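Local coordinates for protein polyhedrin (Uranotaenia sapphirina cypovirus, PDB 4ZQX) that forms the crystalline matrix of viral polyhedra, the occlusion bodies that enclose cypovirus particles, and carries bound ATP, at residues 49-55 with 174-180; 116-120 with 136-140; 145-150 with 160-164. All blocks are in the same frame, centred on the assembly; numbering follows the deposited sequence.

Contact 1: 49-55 with 174-180; sequences FVIKGVI and IAVIVPR
V178 O takes two donors from one edge strand: the amide of I51, with N to O 2.9 Å, and the CA-H of V50, whose CA lies 3.3 Å from the same oxygen. V178 N returns the bond to I51 O. Such paired bonds are the signature of an antiparallel hydrogen-bonded pair, and the ladder repeats them at G53 with V176 and at I55 with I174, the last pair being the straightest, with 170° at the hydrogen of I55. Beyond the strand ends, R180 N still reaches F49 O at 3.0 Å.

Side chains of opposed residues lie side by side and point the same way. I51 and V178 meet at their branch carbons, CB to CB 3.7 Å. I55 and I174 meet again at their ends, CD1 to CD1 4.1 Å, because each turns CG1 opposite its own carbonyl carbon (chi1 -55° and -61°) and then runs on extended. G53 brings no side chain to this face, and V176 CB lies 3.8 Å from G53 O. On the other face V50 CG1 touches I177 CG2, and K52 sends its extended chain to L201 O and I198 O of the second subunit.

Strand 173-179 is the middle of a three-stranded antiparallel sheet, between 50-55 and 116-120. The face bearing I51, I55, I174, V176 and V178 packs on strands 27-34, 40-47 and 101-107 of the six-stranded sheet.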
ATOM      1  N   PHE A  49      -3.475  -3.571  15.881  1.00 29.74           N
ATOM      2  CA  PHE A  49      -3.156  -5.002  15.958  1.00 28.94           C
ATOM      3  C   PHE A  49      -1.742  -5.345  15.481  1.00 29.41           C
ATOM      4  O   PHE A  49      -1.002  -6.060  16.159  1.00 29.92           O
ATOM      5  CB  PHE A  49      -4.209  -5.773  15.160  1.00 30.21           C
ATOM      6  CG  PHE A  49      -5.611  -5.440  15.573  1.00 31.41           C
ATOM      7  CD1 PHE A  49      -6.069  -5.812  16.821  1.00 31.42           C
ATOM      8  CD2 PHE A  49      -6.457  -4.722  14.736  1.00 32.65           C
ATOM      9  CE1 PHE A  49      -7.354  -5.498  17.228  1.00 33.59           C
ATOM     10  CE2 PHE A  49      -7.746  -4.414  15.135  1.00 34.33           C
ATOM     11  CZ  PHE A  49      -8.189  -4.800  16.382  1.00 34.80           C
ATOM     12  N   VAL A  50      -1.370  -4.843  14.316  1.00 29.78           N
ATOM     13  CA  VAL A  50      -0.001  -4.964  13.818  1.00 29.54           C
ATOM     14  C   VAL A  50       0.352  -3.727  13.024  1.00 29.36           C
ATOM     15  O   VAL A  50      -0.282  -3.454  12.003  1.00 31.63           O
ATOM     16  CB  VAL A  50       0.192  -6.185  12.868  1.00 33.31           C
ATOM     17  CG1 VAL A  50       1.666  -6.393  12.637  1.00 32.16           C
ATOM     18  CG2 VAL A  50      -0.443  -7.429  13.417  1.00 35.81           C
ATOM     19  N   ILE A  51       1.341  -2.959  13.485  1.00 29.49           N
ATOM     20  CA  ILE A  51       1.857  -1.857  12.663  1.00 30.95           C
ATOM     21  C   ILE A  51       2.821  -2.470  11.664  1.00 30.51           C
ATOM     22  O   ILE A  51       3.684  -3.260  12.047  1.00 31.65           O
ATOM     23  CB  ILE A  51       2.634  -0.780  13.447  1.00 31.17           C
ATOM     24  CG1 ILE A  51       1.820  -0.247  14.626  1.00 33.05           C
ATOM     25  CG2 ILE A  51       3.047   0.362  12.485  1.00 32.18           C
ATOM     26  CD1 ILE A  51       2.575   0.776  15.466  1.00 36.01           C
ATOM     27  N   LYS A  52       2.671  -2.110  10.390  1.00 29.87           N
ATOM     28  CA  LYS A  52       3.605  -2.527   9.350  1.00 30.97           C
ATOM     29  C   LYS A  52       4.230  -1.280   8.729  1.00 32.28           C
ATOM     30  O   LYS A  52       3.624  -0.625   7.893  1.00 35.17           O
ATOM     31  CB  LYS A  52       2.879  -3.371   8.308  1.00 32.84           C
ATOM     32  CG  LYS A  52       2.363  -4.661   8.908  1.00 33.34           C
ATOM     33  CD  LYS A  52       1.574  -5.495   7.954  1.00 33.64           C
ATOM     34  CE  LYS A  52       1.071  -6.744   8.687  1.00 33.54           C
ATOM     35  NZ  LYS A  52       0.419  -7.751   7.829  1.00 33.14           N
ATOM     36  N   GLY A  53       5.424  -0.928   9.202  1.00 30.21           N
ATOM     37  CA  GLY A  53       6.128   0.258   8.755  1.00 31.22           C
ATOM     38  C   GLY A  53       7.126  -0.138   7.687  1.00 30.50           C
ATOM     39  O   GLY A  53       8.185  -0.673   7.992  1.00 34.52           O
ATOM     40  N   VAL A  54       6.758   0.084   6.430  1.00 29.60           N
ATOM     41  CA  VAL A  54       7.535  -0.407   5.293  1.00 30.69           C
ATOM     42  C   VAL A  54       7.935   0.783   4.461  1.00 30.45           C
ATOM     43  O   VAL A  54       7.068   1.495   3.952  1.00 31.31           O
ATOM     44  CB  VAL A  54       6.698  -1.379   4.422  1.00 31.47           C
ATOM     45  CG1 VAL A  54       7.512  -1.863   3.214  1.00 34.53           C
ATOM     46  CG2 VAL A  54       6.194  -2.544   5.279  1.00 32.83           C
ATOM     47  N   ILE A  55       9.249   0.992   4.335  1.00 30.64           N
ATOM     48  CA  ILE A  55       9.795   2.151   3.643  1.00 30.97           C
ATOM     49  C   ILE A  55      10.821   1.712   2.601  1.00 30.64           C
ATOM     50  O   ILE A  55      11.784   1.010   2.917  1.00 31.88           O
ATOM     51  CB  ILE A  55      10.461   3.138   4.634  1.00 32.26           C
ATOM     52  CG1 ILE A  55       9.471   3.543   5.735  1.00 34.40           C
ATOM     53  CG2 ILE A  55      10.957   4.381   3.889  1.00 32.86           C
ATOM     54  CD1 ILE A  55      10.042   4.460   6.810  1.00 35.55           C
ATOM     55  N   ILE A 174      13.508  -0.303   4.961  1.00 30.15           N
ATOM     56  CA  ILE A 174      13.084  -0.588   6.329  1.00 28.64           C
ATOM     57  C   ILE A 174      11.826  -1.426   6.378  1.00 28.06           C
ATOM     58  O   ILE A 174      10.862  -1.167   5.646  1.00 29.95           O
ATOM     59  CB  ILE A 174      12.783   0.723   7.104  1.00 32.75           C
ATOM     60  CG1 ILE A 174      14.029   1.603   7.195  1.00 35.69           C
ATOM     61  CG2 ILE A 174      12.273   0.409   8.496  1.00 34.71           C
ATOM     62  CD1 ILE A 174      13.755   2.958   7.853  1.00 38.23           C
ATOM     63  N   ALA A 175      11.831  -2.423   7.253  1.00 29.71           N
ATOM     64  CA  ALA A 175      10.613  -3.164   7.582  1.00 29.50           C
ATOM     65  C   ALA A 175      10.476  -3.280   9.092  1.00 29.77           C
ATOM     66  O   ALA A 175      11.303  -3.908   9.748  1.00 32.28           O
ATOM     67  CB  ALA A 175      10.636  -4.539   6.960  1.00 29.87           C
ATOM     68  N   VAL A 176       9.429  -2.661   9.617  1.00 29.02           N
ATOM     69  CA  VAL A 176       9.135  -2.671  11.041  1.00 29.36           C
ATOM     70  C   VAL A 176       7.798  -3.370  11.223  1.00 28.96           C
ATOM     71  O   VAL A 176       6.815  -3.018  10.567  1.00 30.48           O
ATOM     72  CB  VAL A 176       9.048  -1.234  11.599  1.00 31.49           C
ATOM     73  CG1 VAL A 176       8.764  -1.240  13.103  1.00 31.12           C
ATOM     74  CG2 VAL A 176      10.320  -0.514  11.339  1.00 32.43           C
ATOM     75  N   ILE A 177       7.778  -4.375  12.089  1.00 29.26           N
ATOM     76  CA  ILE A 177       6.559  -5.094  12.415  1.00 30.09           C
ATOM     77  C   ILE A 177       6.327  -4.951  13.909  1.00 29.24           C
ATOM     78  O   ILE A 177       7.183  -5.358  14.688  1.00 29.69           O
ATOM     79  CB  ILE A 177       6.694  -6.587  12.064  1.00 30.76           C
ATOM     80  CG1 ILE A 177       6.988  -6.742  10.573  1.00 32.27           C
ATOM     81  CG2 ILE A 177       5.398  -7.343  12.405  1.00 31.84           C
ATOM     82  CD1 ILE A 177       7.369  -8.139  10.145  1.00 33.31           C
ATOM     83  N   VAL A 178       5.190  -4.380  14.302  1.00 29.39           N
ATOM     84  CA  VAL A 178       4.904  -4.074  15.706  1.00 30.87           C
ATOM     85  C   VAL A 178       3.599  -4.724  16.135  1.00 30.77           C
ATOM     86  O   VAL A 178       2.522  -4.178  15.875  1.00 31.76           O
ATOM     87  CB  VAL A 178       4.768  -2.569  15.941  1.00 32.15           C
ATOM     88  CG1 VAL A 178       4.602  -2.282  17.420  1.00 33.51           C
ATOM     89  CG2 VAL A 178       5.968  -1.843  15.400  1.00 32.68           C
ATOM     90  N   PRO A 179       3.674  -5.894  16.799  1.00 30.86           N
ATOM     91  CA  PRO A 179       2.448  -6.596  17.205  1.00 30.43           C
ATOM     92  C   PRO A 179       1.911  -6.104  18.544  1.00 30.02           C
ATOM     93  O   PRO A 179       2.679  -5.634  19.395  1.00 31.04           O
ATOM     94  CB  PRO A 179       2.900  -8.065  17.332  1.00 32.90           C
ATOM     95  CG  PRO A 179       4.347  -8.086  17.106  1.00 33.54           C
ATOM     96  CD  PRO A 179       4.865  -6.688  17.127  1.00 32.05           C
ATOM     97  N   ARG A 180       0.596  -6.202  18.703  1.00 28.73           N
ATOM     98  CA  ARG A 180      -0.061  -5.861  19.948  1.00 28.78           C
ATOM     99  C   ARG A 180       0.279  -6.823  21.107  1.00 30.29           C
ATOM    100  O   ARG A 180       0.344  -8.035  20.924  1.00 31.69           O
ATOM    101  CB  ARG A 180      -1.574  -5.868  19.733  1.00 32.43           C
ATOM    102  CG  ARG A 180      -2.324  -5.283  20.918  1.00 33.62           C
ATOM    103  CD  ARG A 180      -3.826  -5.202  20.694  1.00 36.89           C
ATOM    104  NE  ARG A 180      -4.444  -4.373  21.729  1.00 42.52           N
ATOM    105  CZ  ARG A 180      -4.547  -3.036  21.683  1.00 45.05           C
ATOM    106  NH1 ARG A 180      -4.102  -2.318  20.641  1.00 44.97           N
ATOM    107  NH2 ARG A 180      -5.109  -2.406  22.694  1.00 44.73           N
TER

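Contact 2: 116-120 with 136-140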
ATOM      1  N   SER A 116       9.778  -6.091  15.820  1.00 30.87           N
ATOM      2  CA  SER A 116      10.988  -6.302  15.025  1.00 30.42           C
ATOM      3  C   SER A 116      11.278  -5.130  14.106  1.00 30.86           C
ATOM      4  O   SER A 116      10.385  -4.586  13.480  1.00 30.99           O
ATOM      5  CB  SER A 116      10.895  -7.600  14.227  1.00 32.96           C
ATOM      6  OG  SER A 116       9.811  -7.580  13.331  1.00 32.25           O
ATOM      7  N   ILE A 117      12.547  -4.741  14.058  1.00 29.73           N
ATOM      8  CA  ILE A 117      13.005  -3.655  13.201  1.00 28.69           C
ATOM      9  C   ILE A 117      14.100  -4.243  12.328  1.00 28.10           C
ATOM     10  O   ILE A 117      15.151  -4.625  12.822  1.00 30.61           O
ATOM     11  CB  ILE A 117      13.546  -2.467  14.020  1.00 29.81           C
ATOM     12  CG1 ILE A 117      12.449  -1.919  14.941  1.00 31.84           C
ATOM     13  CG2 ILE A 117      14.077  -1.367  13.099  1.00 31.16           C
ATOM     14  CD1 ILE A 117      12.956  -0.901  15.955  1.00 33.73           C
ATOM     15  N   ASP A 118      13.831  -4.331  11.036  1.00 28.47           N
ATOM     16  CA  ASP A 118      14.736  -4.979  10.102  1.00 29.37           C
ATOM     17  C   ASP A 118      15.240  -3.937   9.104  1.00 29.10           C
ATOM     18  O   ASP A 118      14.460  -3.386   8.324  1.00 30.58           O
ATOM     19  CB  ASP A 118      13.959  -6.113   9.413  1.00 30.28           C
ATOM     20  CG  ASP A 118      14.818  -6.980   8.495  1.00 32.30           C
ATOM     21  OD1 ASP A 118      16.070  -6.914   8.549  1.00 32.20           O
ATOM     22  OD2 ASP A 118      14.205  -7.761   7.731  1.00 32.45           O
ATOM     23  N   ILE A 119      16.537  -3.653   9.160  1.00 28.88           N
ATOM     24  CA  ILE A 119      17.197  -2.759   8.211  1.00 29.38           C
ATOM     25  C   ILE A 119      17.695  -3.607   7.047  1.00 30.98           C
ATOM     26  O   ILE A 119      18.583  -4.464   7.230  1.00 32.11           O
ATOM     27  CB  ILE A 119      18.371  -2.040   8.854  1.00 32.45           C
ATOM     28  CG1 ILE A 119      17.934  -1.345  10.147  1.00 36.00           C
ATOM     29  CG2 ILE A 119      18.979  -1.033   7.878  1.00 33.89           C
ATOM     30  CD1 ILE A 119      16.824  -0.353   9.984  1.00 38.57           C
ATOM     31  N   ARG A 120      17.101  -3.372   5.870  1.00 30.43           N
ATOM     32  CA  ARG A 120      17.286  -4.227   4.693  1.00 29.37           C
ATOM     33  C   ARG A 120      18.080  -3.489   3.626  1.00 29.32           C
ATOM     34  O   ARG A 120      18.358  -2.315   3.776  1.00 31.01           O
ATOM     35  CB  ARG A 120      15.928  -4.685   4.134  1.00 31.22           C
ATOM     36  CG  ARG A 120      15.072  -5.423   5.176  1.00 30.44           C
ATOM     37  CD  ARG A 120      13.697  -5.780   4.667  1.00 31.19           C
ATOM     38  NE  ARG A 120      13.712  -6.805   3.620  1.00 30.44           N
ATOM     39  CZ  ARG A 120      13.751  -8.116   3.843  1.00 30.36           C
ATOM     40  NH1 ARG A 120      13.798  -8.594   5.087  1.00 32.10           N
ATOM     41  NH2 ARG A 120      13.737  -8.962   2.816  1.00 30.95           N
ATOM     42  N   ASP A 136      16.908 -14.573   1.043  1.00 31.83           N
ATOM     43  CA  ASP A 136      16.079 -13.414   1.331  1.00 29.25           C
ATOM     44  C   ASP A 136      14.921 -13.898   2.213  1.00 31.48           C
ATOM     45  O   ASP A 136      14.196 -14.830   1.846  1.00 31.48           O
ATOM     46  CB  ASP A 136      15.586 -12.805   0.013  1.00 29.79           C
ATOM     47  CG  ASP A 136      14.752 -11.550   0.210  1.00 30.48           C
ATOM     48  OD1 ASP A 136      15.127 -10.681   1.023  1.00 30.44           O
ATOM     49  OD2 ASP A 136      13.700 -11.427  -0.466  1.00 33.51           O
ATOM     50  N   ARG A 137      14.767 -13.278   3.377  1.00 30.83           N
ATOM     51  CA  ARG A 137      13.816 -13.752   4.382  1.00 28.77           C
ATOM     52  C   ARG A 137      13.351 -12.565   5.215  1.00 29.20           C
ATOM     53  O   ARG A 137      13.863 -11.464   5.046  1.00 31.02           O
ATOM     54  CB  ARG A 137      14.438 -14.852   5.263  1.00 29.84           C
ATOM     55  CG  ARG A 137      15.807 -14.531   5.855  1.00 32.10           C
ATOM     56  CD  ARG A 137      15.744 -13.768   7.177  1.00 33.09           C
ATOM     57  NE  ARG A 137      14.938 -14.468   8.180  1.00 32.32           N
ATOM     58  CZ  ARG A 137      15.355 -15.488   8.924  1.00 33.30           C
ATOM     59  NH1 ARG A 137      16.598 -15.952   8.821  1.00 33.60           N
ATOM     60  NH2 ARG A 137      14.516 -16.051   9.782  1.00 34.21           N
ATOM     61  N   ILE A 138      12.375 -12.782   6.092  1.00 30.75           N
ATOM     62  CA  ILE A 138      11.907 -11.720   6.976  1.00 29.15           C
ATOM     63  C   ILE A 138      12.174 -12.145   8.424  1.00 29.54           C
ATOM     64  O   ILE A 138      12.470 -13.317   8.706  1.00 30.48           O
ATOM     65  CB  ILE A 138      10.412 -11.375   6.775  1.00 30.55           C
ATOM     66  CG1 ILE A 138       9.498 -12.514   7.236  1.00 31.04           C
ATOM     67  CG2 ILE A 138      10.149 -11.033   5.309  1.00 31.52           C
ATOM     68  CD1 ILE A 138       8.019 -12.117   7.310  1.00 31.80           C
ATOM     69  N   ARG A 139      12.078 -11.174   9.321  1.00 29.30           N
ATOM     70  CA  ARG A 139      12.181 -11.405  10.759  1.00 29.24           C
ATOM     71  C   ARG A 139      13.419 -12.190  11.171  1.00 29.87           C
ATOM     72  O   ARG A 139      13.316 -13.212  11.830  1.00 32.02           O
ATOM     73  CB  ARG A 139      10.900 -12.084  11.266  1.00 30.35           C
ATOM     74  CG  ARG A 139       9.708 -11.170  11.147  1.00 30.35           C
ATOM     75  CD  ARG A 139       8.412 -11.750  11.673  1.00 31.34           C
ATOM     76  NE  ARG A 139       7.902 -12.876  10.896  1.00 32.24           N
ATOM     77  CZ  ARG A 139       6.627 -13.265  10.907  1.00 30.39           C
ATOM     78  NH1 ARG A 139       5.743 -12.618  11.661  1.00 31.19           N
ATOM     79  NH2 ARG A 139       6.236 -14.297  10.165  1.00 32.13           N
ATOM     80  N   PRO A 140      14.600 -11.706  10.769  1.00 30.19           N
ATOM     81  CA  PRO A 140      15.826 -12.358  11.242  1.00 29.57           C
ATOM     82  C   PRO A 140      15.974 -12.185  12.756  1.00 28.39           C
ATOM     83  O   PRO A 140      15.439 -11.226  13.309  1.00 29.39           O
ATOM     84  CB  PRO A 140      16.936 -11.607  10.501  1.00 31.63           C
ATOM     85  CG  PRO A 140      16.369 -10.263  10.267  1.00 32.32           C
ATOM     86  CD  PRO A 140      14.894 -10.481  10.004  1.00 31.04           C
TER
HETATM   87  O   HOH W   1      11.663  -8.446   8.506  1.00 30.11           O
HETATM   88  O   HOH W   2      16.320  -9.985   6.735  1.00 35.99           O
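R120 holds the carbonyl of R137 and the carboxylate of D136 with the two terminal nitrogens of one guanidinium. NH1 gives a bond of 2.9 Å to R137 O that lies in both the carbonyl plane and the guanidinium plane, with 165° at the hydrogen; NH2 adds a weak bond to the same oxygen. NH2 also forms a salt bridge with D136 OD1 at 2.8 Å, the two flat groups turned 57° against each other.

The next shell fixes that guanidinium. D118 OD2, two residues back on the same strand face, receives R120 NH1 on its syn side at 2.8 Å, and the bend at chi3 of R120 (68°) folds the arginine back to allow it. R120 NE is held by G124 O, while D136 OD1 also takes the amide of S126. D118 OD2 meets the loop in two further ways: it lies 3.6 Å from P140 CD, and a water bridges it to the amide of R139, 2.7 Å from D118 OD2 and 2.9 Å from R139 N. Lying between two carboxylates, R120 would be expected to stay charged.

Farther out, the R139 guanidinium forms a salt bridge with D24 of the second subunit, and D136 OD2 bonds N26 of that subunit. The arrangement is a salt-bridge network of D118, R120 and D136, joining an edge strand to an irregular loop at a subunit interface.

Contact 3: 145-150 with 160-164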
ATOM      1  N   LYS A 145      14.418  -6.483  19.090  1.00 30.88           N
ATOM      2  CA  LYS A 145      15.312  -5.699  19.938  1.00 31.71           C
ATOM      3  C   LYS A 145      15.102  -5.969  21.425  1.00 31.26           C
ATOM      4  O   LYS A 145      16.061  -5.938  22.202  1.00 32.36           O
ATOM      5  CB  LYS A 145      15.183  -4.201  19.630  1.00 33.18           C
ATOM      6  CG  LYS A 145      15.396  -3.829  18.166  1.00 32.54           C
ATOM      7  CD  LYS A 145      16.660  -4.442  17.585  1.00 33.41           C
ATOM      8  CE  LYS A 145      16.859  -4.092  16.138  1.00 32.55           C
ATOM      9  NZ  LYS A 145      18.111  -4.721  15.648  1.00 32.91           N
ATOM     10  N   ARG A 146      13.857  -6.254  21.812  1.00 30.25           N
ATOM     11  CA  ARG A 146      13.519  -6.583  23.200  1.00 29.10           C
ATOM     12  C   ARG A 146      14.124  -5.590  24.213  1.00 28.98           C
ATOM     13  O   ARG A 146      13.770  -4.410  24.180  1.00 31.13           O
ATOM     14  CB  ARG A 146      13.855  -8.056  23.512  1.00 29.62           C
ATOM     15  CG  ARG A 146      13.228  -9.024  22.513  1.00 30.27           C
ATOM     16  CD  ARG A 146      13.273 -10.458  23.007  1.00 29.99           C
ATOM     17  NE  ARG A 146      13.260 -11.383  21.876  1.00 32.72           N
ATOM     18  CZ  ARG A 146      14.355 -11.754  21.216  1.00 35.13           C
ATOM     19  NH1 ARG A 146      15.557 -11.315  21.600  1.00 36.58           N
ATOM     20  NH2 ARG A 146      14.260 -12.562  20.178  1.00 35.40           N
ATOM     21  N   ASN A 147      15.016  -6.033  25.099  1.00 27.40           N
ATOM     22  CA  ASN A 147      15.545  -5.125  26.123  1.00 28.57           C
ATOM     23  C   ASN A 147      16.601  -4.130  25.618  1.00 29.46           C
ATOM     24  O   ASN A 147      17.128  -3.331  26.391  1.00 31.88           O
ATOM     25  CB  ASN A 147      16.045  -5.905  27.345  1.00 30.31           C
ATOM     26  CG  ASN A 147      14.912  -6.381  28.200  1.00 32.31           C
ATOM     27  OD1 ASN A 147      14.337  -5.611  28.982  1.00 35.74           O
ATOM     28  ND2 ASN A 147      14.541  -7.633  28.025  1.00 32.46           N
ATOM     29  N   LYS A 148      16.872  -4.155  24.319  1.00 29.21           N
ATOM     30  CA  LYS A 148      17.731  -3.163  23.698  1.00 29.08           C
ATOM     31  C   LYS A 148      16.939  -1.900  23.304  1.00 29.37           C
ATOM     32  O   LYS A 148      17.536  -0.897  22.906  1.00 32.92           O
ATOM     33  CB  LYS A 148      18.487  -3.761  22.510  1.00 29.71           C
ATOM     34  CG  LYS A 148      19.529  -4.786  22.928  1.00 30.64           C
ATOM     35  CD  LYS A 148      20.208  -5.477  21.763  1.00 32.02           C
ATOM     36  CE  LYS A 148      21.368  -6.323  22.276  1.00 34.84           C
ATOM     37  NZ  LYS A 148      21.905  -7.229  21.237  1.00 35.82           N
ATOM     38  N   PHE A 149      15.612  -1.938  23.427  1.00 28.76           N
ATOM     39  CA  PHE A 149      14.822  -0.701  23.367  1.00 29.35           C
ATOM     40  C   PHE A 149      15.193   0.197  24.547  1.00 30.86           C
ATOM     41  O   PHE A 149      15.466  -0.289  25.645  1.00 32.09           O
ATOM     42  CB  PHE A 149      13.304  -0.968  23.401  1.00 30.35           C
ATOM     43  CG  PHE A 149      12.731  -1.449  22.091  1.00 32.52           C
ATOM     44  CD1 PHE A 149      12.678  -0.606  20.992  1.00 33.70           C
ATOM     45  CD2 PHE A 149      12.205  -2.717  21.982  1.00 34.77           C
ATOM     46  CE1 PHE A 149      12.145  -1.041  19.791  1.00 35.30           C
ATOM     47  CE2 PHE A 149      11.671  -3.165  20.794  1.00 35.53           C
ATOM     48  CZ  PHE A 149      11.630  -2.321  19.691  1.00 34.85           C
ATOM     49  N   VAL A 150      15.156   1.509  24.318  1.00 30.59           N
ATOM     50  CA  VAL A 150      15.495   2.500  25.322  1.00 32.25           C
ATOM     51  C   VAL A 150      14.179   3.108  25.839  1.00 31.04           C
ATOM     52  O   VAL A 150      13.362   3.555  25.049  1.00 32.70           O
ATOM     53  CB  VAL A 150      16.360   3.608  24.678  1.00 34.15           C
ATOM     54  CG1 VAL A 150      16.649   4.730  25.670  1.00 36.19           C
ATOM     55  CG2 VAL A 150      17.665   3.023  24.129  1.00 35.75           C
ATOM     56  N   GLU A 160       6.181   4.289  26.165  1.00 30.45           N
ATOM     57  CA  GLU A 160       7.015   4.686  25.022  1.00 28.27           C
ATOM     58  C   GLU A 160       8.439   4.142  25.166  1.00 29.36           C
ATOM     59  O   GLU A 160       9.044   4.226  26.248  1.00 30.85           O
ATOM     60  CB  GLU A 160       7.069   6.203  24.828  1.00 30.45           C
ATOM     61  CG  GLU A 160       7.871   6.576  23.566  1.00 32.56           C
ATOM     62  CD  GLU A 160       8.070   8.065  23.360  1.00 32.80           C
ATOM     63  OE1 GLU A 160       7.212   8.852  23.775  1.00 32.18           O
ATOM     64  OE2 GLU A 160       9.102   8.442  22.767  1.00 31.00           O
ATOM     65  N   LYS A 161       8.952   3.597  24.064  1.00 29.24           N
ATOM     66  CA  LYS A 161      10.351   3.213  23.956  1.00 30.54           C
ATOM     67  C   LYS A 161      10.871   3.589  22.584  1.00 30.70           C
ATOM     68  O   LYS A 161      10.092   3.791  21.651  1.00 32.98           O
ATOM     69  CB  LYS A 161      10.528   1.700  24.145  1.00 31.34           C
ATOM     70  CG  LYS A 161       9.964   1.161  25.446  1.00 31.37           C
ATOM     71  CD  LYS A 161      10.341  -0.312  25.626  1.00 32.99           C
ATOM     72  CE  LYS A 161       9.529  -0.985  26.713  1.00 34.28           C
ATOM     73  NZ  LYS A 161       9.765  -0.406  28.064  1.00 35.37           N
ATOM     74  N   ALA A 162      12.192   3.640  22.456  1.00 29.59           N
ATOM     75  CA  ALA A 162      12.817   4.001  21.202  1.00 30.54           C
ATOM     76  C   ALA A 162      13.996   3.097  20.878  1.00 29.69           C
ATOM     77  O   ALA A 162      14.517   2.392  21.744  1.00 30.84           O
ATOM     78  CB  ALA A 162      13.276   5.444  21.247  1.00 31.64           C
ATOM     79  N   TRP A 163      14.402   3.118  19.615  1.00 29.96           N
ATOM     80  CA  TRP A 163      15.612   2.422  19.172  1.00 30.52           C
ATOM     81  C   TRP A 163      16.368   3.315  18.183  1.00 31.65           C
ATOM     82  O   TRP A 163      15.748   4.024  17.391  1.00 32.74           O
ATOM     83  CB  TRP A 163      15.272   1.049  18.567  1.00 32.36           C
ATOM     84  CG  TRP A 163      16.497   0.222  18.274  1.00 31.37           C
ATOM     85  CD1 TRP A 163      17.312  -0.378  19.188  1.00 31.97           C
ATOM     86  CD2 TRP A 163      17.057  -0.078  16.984  1.00 31.24           C
ATOM     87  NE1 TRP A 163      18.343  -1.031  18.552  1.00 33.41           N
ATOM     88  CE2 TRP A 163      18.204  -0.873  17.202  1.00 31.06           C
ATOM     89  CE3 TRP A 163      16.685   0.226  15.665  1.00 31.86           C
ATOM     90  CZ2 TRP A 163      19.003  -1.339  16.159  1.00 31.86           C
ATOM     91  CZ3 TRP A 163      17.472  -0.244  14.625  1.00 31.63           C
ATOM     92  CH2 TRP A 163      18.614  -1.031  14.879  1.00 32.31           C
ATOM     93  N   TYR A 164      17.701   3.290  18.240  1.00 31.24           N
ATOM     94  CA  TYR A 164      18.532   4.179  17.425  1.00 30.71           C
ATOM     95  C   TYR A 164      19.568   3.400  16.668  1.00 30.28           C
ATOM     96  O   TYR A 164      20.075   2.413  17.167  1.00 30.90           O
ATOM     97  CB  TYR A 164      19.254   5.206  18.303  1.00 30.78           C
ATOM     98  CG  TYR A 164      18.308   6.036  19.111  1.00 31.23           C
ATOM     99  CD1 TYR A 164      17.733   7.182  18.584  1.00 32.09           C
ATOM    100  CD2 TYR A 164      17.945   5.648  20.390  1.00 33.33           C
ATOM    101  CE1 TYR A 164      16.844   7.928  19.317  1.00 32.62           C
ATOM    102  CE2 TYR A 164      17.050   6.383  21.125  1.00 34.30           C
ATOM    103  CZ  TYR A 164      16.496   7.523  20.582  1.00 33.71           C
ATOM    104  OH  TYR A 164      15.582   8.264  21.314  1.00 33.84           O
TER
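K145 bends at chi2 (-49°), and this turn lays its CD, CE and NZ across the indole of W163, whose CG lies opposite its backbone N (chi1 -172°). The contact lies beside a short antiparallel bridge, V150 with A162, at the outer edge of the six-stranded sheet, where strand 150-152 pairs with 160-166. Ahead of the bridge, residues 147-148 make a brief 3-10 turn, closed by K148 N to K145 O, and this turn carries the chain from K145 round to F149 and V150.

K145 CE sits over one face of the six-membered ring of W163, 3.7 Å from its centroid, a CH-pi contact. K145 NZ passes above the same ring, 3.5 Å from W163 CZ2, but donates its hydrogen bond to C142 O. At the rim of the indole, near its plane, lies K148 O.

F149 turns at about a right angle to W163, its CD1 3.9 Å from W163 CB, while CB of F149 rests against CD of K161. W112 meets the phenyl ring edge-to-face. K161 also makes a cation-pi contact with W112, and K161 NZ forms a salt bridge with D151, a residue of the ATP pocket. V150 brings the bridge close to that pocket, its side chain about 5 Å from the nucleotide. Two backbone bonds close the pair: V150 N to A162 O is 2.8 Å and nearly straight at 176°, and A162 N returns to V150 O at 2.8 Å.

Contacts 1 and 2 share the three-stranded sheet: strand 173-179 bonds 50-55 on one edge and 116-120 on the other, A175 O taking D118 N and I177 O taking S116 N. Both are buried, and both touch the second subunit: contact 1 is a regular ladder with one aliphatic face, whereas contact 2 is built on charges and water. Contact 3, only partly buried and untouched by other chains of the assembly, belongs to the six-stranded sheet beside the nucleotide and combines a lysine over the W163 indole face with a two-bond backbone bridge. I117 links it to contact 2, packing on W163, F149 and K145.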